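PDB 2CKS: endoglucanase E-5 from Thermobifida fusca, which hydrolyses internal beta-1,4-glucosidic linkages in cellulose, lichenin and cereal beta-D-glucans, the piece described here being its family 5 catalytic domain. Local coordinates for residues A[136-141]-A[202-207]; A[170-173]-A[177-180]. All blocks are in the same frame, centred on the assembly; numbering follows the deposited sequence. Where two conformers were deposited one is given.

In the fold
After a short helix and a two-stranded antiparallel pair, the chain lays down the first strands of an eight-stranded parallel barrel and leaves strand 132-135 into the loop 136-141, the first half of contact 1. It then runs through helix 145-162 and strand 168-170 to contact 2, where 170-173 meets 177-180 and closes a small loop round the short helix 173-176. Strand 199-206 completes contact 1, so the small loop is nested within the larger one. The two contacts, with centres about 6 Å apart, touch directly: T172 OG1 lies 2.8 Å from A202 O, a probable hydrogen bond. Together they tie the ends of three consecutive barrel strands beside the active site.

Contact 1. Residues A[136-141]-A[202-207]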
loop_
_atom_site.group_PDB
_atom_site.type_symbol
_atom_site.label_atom_id
_atom_site.label_comp_id
_atom_site.label_asym_id
_atom_site.label_seq_id
_atom_site.Cartn_x
_atom_site.Cartn_y
_atom_site.Cartn_z
ATOM N N ILE A 136 -1.759 3.939 7.990
ATOM C CA ILE A 136 -2.515 3.873 9.251
ATOM C C ILE A 136 -4.017 3.566 9.127
ATOM O O ILE A 136 -4.666 3.289 10.133
ATOM C CB ILE A 136 -2.299 5.151 10.084
ATOM C CG1 ILE A 136 -2.754 6.391 9.309
ATOM C CG2 ILE A 136 -0.838 5.248 10.516
ATOM C CD1 ILE A 136 -2.852 7.634 10.158
ATOM N N ALA A 137 -4.553 3.579 7.907
ATOM C CA ALA A 137 -5.965 3.272 7.673
ATOM C C ALA A 137 -6.228 3.024 6.188
ATOM O O ALA A 137 -6.558 3.946 5.447
ATOM C CB ALA A 137 -6.844 4.417 8.180
ATOM N N ASN A 138 -6.071 1.772 5.773
ATOM C CA ASN A 138 -6.227 1.346 4.373
ATOM C C ASN A 138 -7.331 2.060 3.576
ATOM O O ASN A 138 -7.031 2.836 2.655
ATOM C CB ASN A 138 -6.447 -0.173 4.355
ATOM C CG ASN A 138 -6.979 -0.690 3.038
ATOM O OD1 ASN A 138 -6.408 -0.430 1.982
ATOM N ND2 ASN A 138 -8.104 -1.414 3.092
ATOM N N GLU A 139 -8.592 1.790 3.920
ATOM C CA GLU A 139 -9.741 2.274 3.144
ATOM C C GLU A 139 -10.875 2.803 4.026
ATOM O O GLU A 139 -11.889 2.137 4.214
ATOM C CB GLU A 139 -10.248 1.181 2.189
ATOM C CG GLU A 139 -9.384 1.035 0.943
ATOM C CD GLU A 139 -10.024 0.218 -0.167
ATOM O OE1 GLU A 139 -11.086 -0.407 0.078
ATOM O OE2 GLU A 139 -9.460 0.195 -1.298
ATOM N N PRO A 140 -10.719 4.026 4.534
ATOM C CA PRO A 140 -11.822 4.682 5.250
ATOM C C PRO A 140 -13.037 4.758 4.345
ATOM O O PRO A 140 -12.891 5.010 3.156
ATOM C CB PRO A 140 -11.285 6.097 5.530
ATOM C CG PRO A 140 -9.783 5.970 5.472
ATOM C CD PRO A 140 -9.536 4.901 4.441
ATOM N N ASN A 141 -14.218 4.498 4.878
ATOM C CA ASN A 141 -15.437 4.683 4.115
ATOM C C ASN A 141 -16.609 4.996 5.036
ATOM O O ASN A 141 -16.640 4.568 6.191
ATOM C CB ASN A 141 -15.714 3.464 3.210
ATOM C CG ASN A 141 -15.836 2.163 3.978
ATOM O OD1 ASN A 141 -16.947 1.740 4.315
ATOM N ND2 ASN A 141 -14.700 1.500 4.237
ATOM N N ALA A 202 -3.224 8.280 0.471
ATOM C CA ALA A 202 -3.465 7.105 -0.356
ATOM C C ALA A 202 -4.540 7.321 -1.411
ATOM O O ALA A 202 -5.550 7.987 -1.173
ATOM C CB ALA A 202 -3.830 5.937 0.519
ATOM N N PHE A 203 -4.323 6.723 -2.583
ATOM C CA PHE A 203 -5.333 6.612 -3.619
ATOM C C PHE A 203 -5.390 5.183 -4.127
ATOM O O PHE A 203 -4.360 4.551 -4.354
ATOM C CB PHE A 203 -5.019 7.563 -4.770
ATOM C CG PHE A 203 -6.034 7.534 -5.882
ATOM C CD1 PHE A 203 -7.338 7.958 -5.664
ATOM C CD2 PHE A 203 -5.684 7.089 -7.143
ATOM C CE1 PHE A 203 -8.270 7.940 -6.691
ATOM C CE2 PHE A 203 -6.616 7.068 -8.175
ATOM C CZ PHE A 203 -7.901 7.506 -7.951
ATOM N N HIS A 204 -6.606 4.677 -4.276
ATOM C CA HIS A 204 -6.858 3.331 -4.772
ATOM C C HIS A 204 -7.759 3.397 -5.979
ATOM O O HIS A 204 -8.721 4.154 -5.996
ATOM C CB HIS A 204 -7.567 2.498 -3.708
ATOM C CG HIS A 204 -6.732 2.218 -2.495
ATOM N ND1 HIS A 204 -7.159 1.386 -1.483
ATOM C CD2 HIS A 204 -5.507 2.660 -2.125
ATOM C CE1 HIS A 204 -6.228 1.325 -0.547
ATOM N NE2 HIS A 204 -5.218 2.091 -0.909
ATOM N N PHE A 205 -7.480 2.566 -6.973
ATOM C CA PHE A 205 -8.316 2.512 -8.164
ATOM C C PHE A 205 -8.288 1.114 -8.771
ATOM O O PHE A 205 -7.331 0.370 -8.600
ATOM C CB PHE A 205 -7.868 3.547 -9.201
ATOM C CG PHE A 205 -6.523 3.253 -9.825
ATOM C CD1 PHE A 205 -6.421 2.433 -10.950
ATOM C CD2 PHE A 205 -5.358 3.800 -9.300
ATOM C CE1 PHE A 205 -5.183 2.149 -11.526
ATOM C CE2 PHE A 205 -4.111 3.523 -9.878
ATOM C CZ PHE A 205 -4.023 2.695 -10.986
ATOM N N TYR A 206 -9.331 0.805 -9.530
ATOM C CA TYR A 206 -9.467 -0.445 -10.252
ATOM C C TYR A 206 -9.853 -0.041 -11.673
ATOM O O TYR A 206 -10.951 0.463 -11.894
ATOM C CB TYR A 206 -10.503 -1.342 -9.561
ATOM C CG TYR A 206 -9.930 -1.928 -8.297
ATOM C CD1 TYR A 206 -9.281 -3.152 -8.316
ATOM C CD2 TYR A 206 -9.958 -1.221 -7.098
ATOM C CE1 TYR A 206 -8.715 -3.685 -7.169
ATOM C CE2 TYR A 206 -9.380 -1.740 -5.943
ATOM C CZ TYR A 206 -8.759 -2.977 -5.989
ATOM O OH TYR A 206 -8.192 -3.527 -4.857
ATOM N N ALA A 207 -8.931 -0.241 -12.614
ATOM C CA ALA A 207 -8.991 0.409 -13.927
ATOM C C ALA A 207 -10.217 0.074 -14.770
ATOM O O ALA A 207 -10.652 0.907 -15.561
ATOM C CB ALA A 207 -7.718 0.128 -14.716
#
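In the conformer of E139 described, one of two deposited, CG stands anti to the carbonyl carbon (chi1 -78°) and the extended chain puts the carboxylate at the edge of the H204 ring; H204 makes the same turn about its first bond (chi1 -67°), which carries its ring toward the loop, with ND1 on the edge that meets E139. The resulting hydrogen bond is short and nearly straight, H204 ND1 to E139 OE2 at 2.6 Å, a geometry that need not hold for the other conformer. The acceptor lies in the imidazole plane and uses its anti lone pair, while the carboxylate plane is turned 44° from the ring. E139 CG also lies 3.3 Å from H204 ND1. Next along the edge, N138 OD1 comes within 3.1 Å of H204 CE1, also in the ring plane, although the stronger partner of this amide oxygen is R61. H204 NE2 is bonded to T230, so both ring nitrogens have partners, which probably limits rotation of the imidazole. By similarity E139 is the proton donor and E231 the nucleophile; here both belong to a zinc site, and Y206 OH is bonded to E231. The contact joins the loop after strand 132-135 to strand 199-206 across the intervening strand 168-170, with helix 173-176 against E139 and H204 and strand 227-233 bringing E231 to the same site.

Contact 2. Residues A[170-173]-A[177-180]; sequences VGTR and SLGV
T172 and R173 grip the turn S177-V180 mainly through hydrogen bonds to its backbone. R173 O accepts two of them, from S177 N at 3.1 Å and from G179 N at 3.0 Å, and the donors arrive from opposite faces of the carbonyl plane. The second comes in well above that plane, 40° out of it. T172 OG1, placed between its backbone N and carbonyl carbon (chi1 58°), takes a third N-H, that of L178, at 3.1 Å; the same hydroxyl is also bonded to A202 O, its stronger partner. Nonpolar contact accompanies these bonds. T172 and L178 lie side by side, with T172 CG2 4.0 Å from L178 CD2, and R173 CB rests 3.7 Å from G179 CA. A valine in place of T172 has no hydroxyl, and would probably leave L178 N and A202 O without this shared partner and weaken the link between the turn and strand 199-206. As for charge, the guanidinium of R173 turns to a salt bridge with E188. Within the turn, V180 N bonds to S177 O at 2.9 Å, and both L178 and G179 have positive phi. Those are the marks of a type I' beta turn, which here directly follows the short helix 173-176, in the connection between strands 168-170 and 199-206 of the TIM barrel.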
loop_
_atom_site.group_PDB
_atom_site.type_symbol
_atom_site.label_atom_id
_atom_site.label_comp_id
_atom_site.label_asym_id
_atom_site.label_seq_id
_atom_site.Cartn_x
_atom_site.Cartn_y
_atom_site.Cartn_z
ATOM N N VAL A 170 -1.700 8.223 4.781
ATOM C CA VAL A 170 -3.011 8.417 5.375
ATOM C C VAL A 170 -4.094 8.099 4.349
ATOM O O VAL A 170 -4.095 8.646 3.246
ATOM C CB VAL A 170 -3.180 9.859 5.843
ATOM C CG1 VAL A 170 -4.584 10.092 6.419
ATOM C CG2 VAL A 170 -2.108 10.199 6.870
ATOM N N GLY A 171 -5.008 7.213 4.716
ATOM C CA GLY A 171 -6.124 6.848 3.864
ATOM C C GLY A 171 -7.036 8.034 3.611
ATOM O O GLY A 171 -7.021 8.993 4.362
ATOM N N THR A 172 -7.815 7.962 2.542
ATOM C CA THR A 172 -8.682 9.064 2.147
ATOM C C THR A 172 -10.135 8.621 2.017
ATOM O O THR A 172 -10.462 7.435 2.110
ATOM C CB THR A 172 -8.152 9.748 0.857
ATOM O OG1 THR A 172 -8.039 8.815 -0.226
ATOM C CG2 THR A 172 -6.738 10.285 1.063
ATOM N N ARG A 173 -11.017 9.590 1.835
ATOM C CA ARG A 173 -12.451 9.319 1.808
ATOM C C ARG A 173 -12.847 8.344 0.710
ATOM O O ARG A 173 -12.277 8.352 -0.373
ATOM C CB ARG A 173 -13.207 10.612 1.552
ATOM C CG ARG A 173 -13.399 11.486 2.733
ATOM C CD ARG A 173 -14.399 12.596 2.433
ATOM N NE ARG A 173 -15.783 12.120 2.418
ATOM C CZ ARG A 173 -16.802 12.752 1.831
ATOM N NH1 ARG A 173 -16.632 13.912 1.197
ATOM N NH2 ARG A 173 -18.019 12.225 1.893
ATOM N N SER A 177 -10.365 6.823 -2.279
ATOM C CA SER A 177 -10.515 7.325 -3.644
ATOM C C SER A 177 -10.334 8.840 -3.727
ATOM O O SER A 177 -10.806 9.462 -4.667
ATOM C CB SER A 177 -11.882 6.933 -4.194
ATOM O OG SER A 177 -12.918 7.570 -3.465
ATOM N N LEU A 178 -9.643 9.419 -2.749
ATOM C CA LEU A 178 -9.505 10.871 -2.625
ATOM C C LEU A 178 -10.879 11.546 -2.601
ATOM O O LEU A 178 -11.027 12.694 -3.027
ATOM C CB LEU A 178 -8.618 11.448 -3.740
ATOM C CG LEU A 178 -7.152 10.986 -3.744
ATOM C CD1 LEU A 178 -6.516 11.236 -5.097
ATOM C CD2 LEU A 178 -6.361 11.674 -2.651
ATOM N N GLY A 179 -11.879 10.827 -2.097
ATOM C CA GLY A 179 -13.239 11.326 -2.036
ATOM C C GLY A 179 -14.077 11.111 -3.283
ATOM O O GLY A 179 -15.273 11.353 -3.238
ATOM N N VAL A 180 -13.485 10.651 -4.381
ATOM C CA VAL A 180 -14.205 10.583 -5.662
ATOM C C VAL A 180 -15.458 9.695 -5.585
ATOM O O VAL A 180 -16.513 10.049 -6.114
ATOM C CB VAL A 180 -13.281 10.114 -6.812
ATOM C CG1 VAL A 180 -14.070 9.909 -8.106
ATOM C CG2 VAL A 180 -12.151 11.106 -7.037
#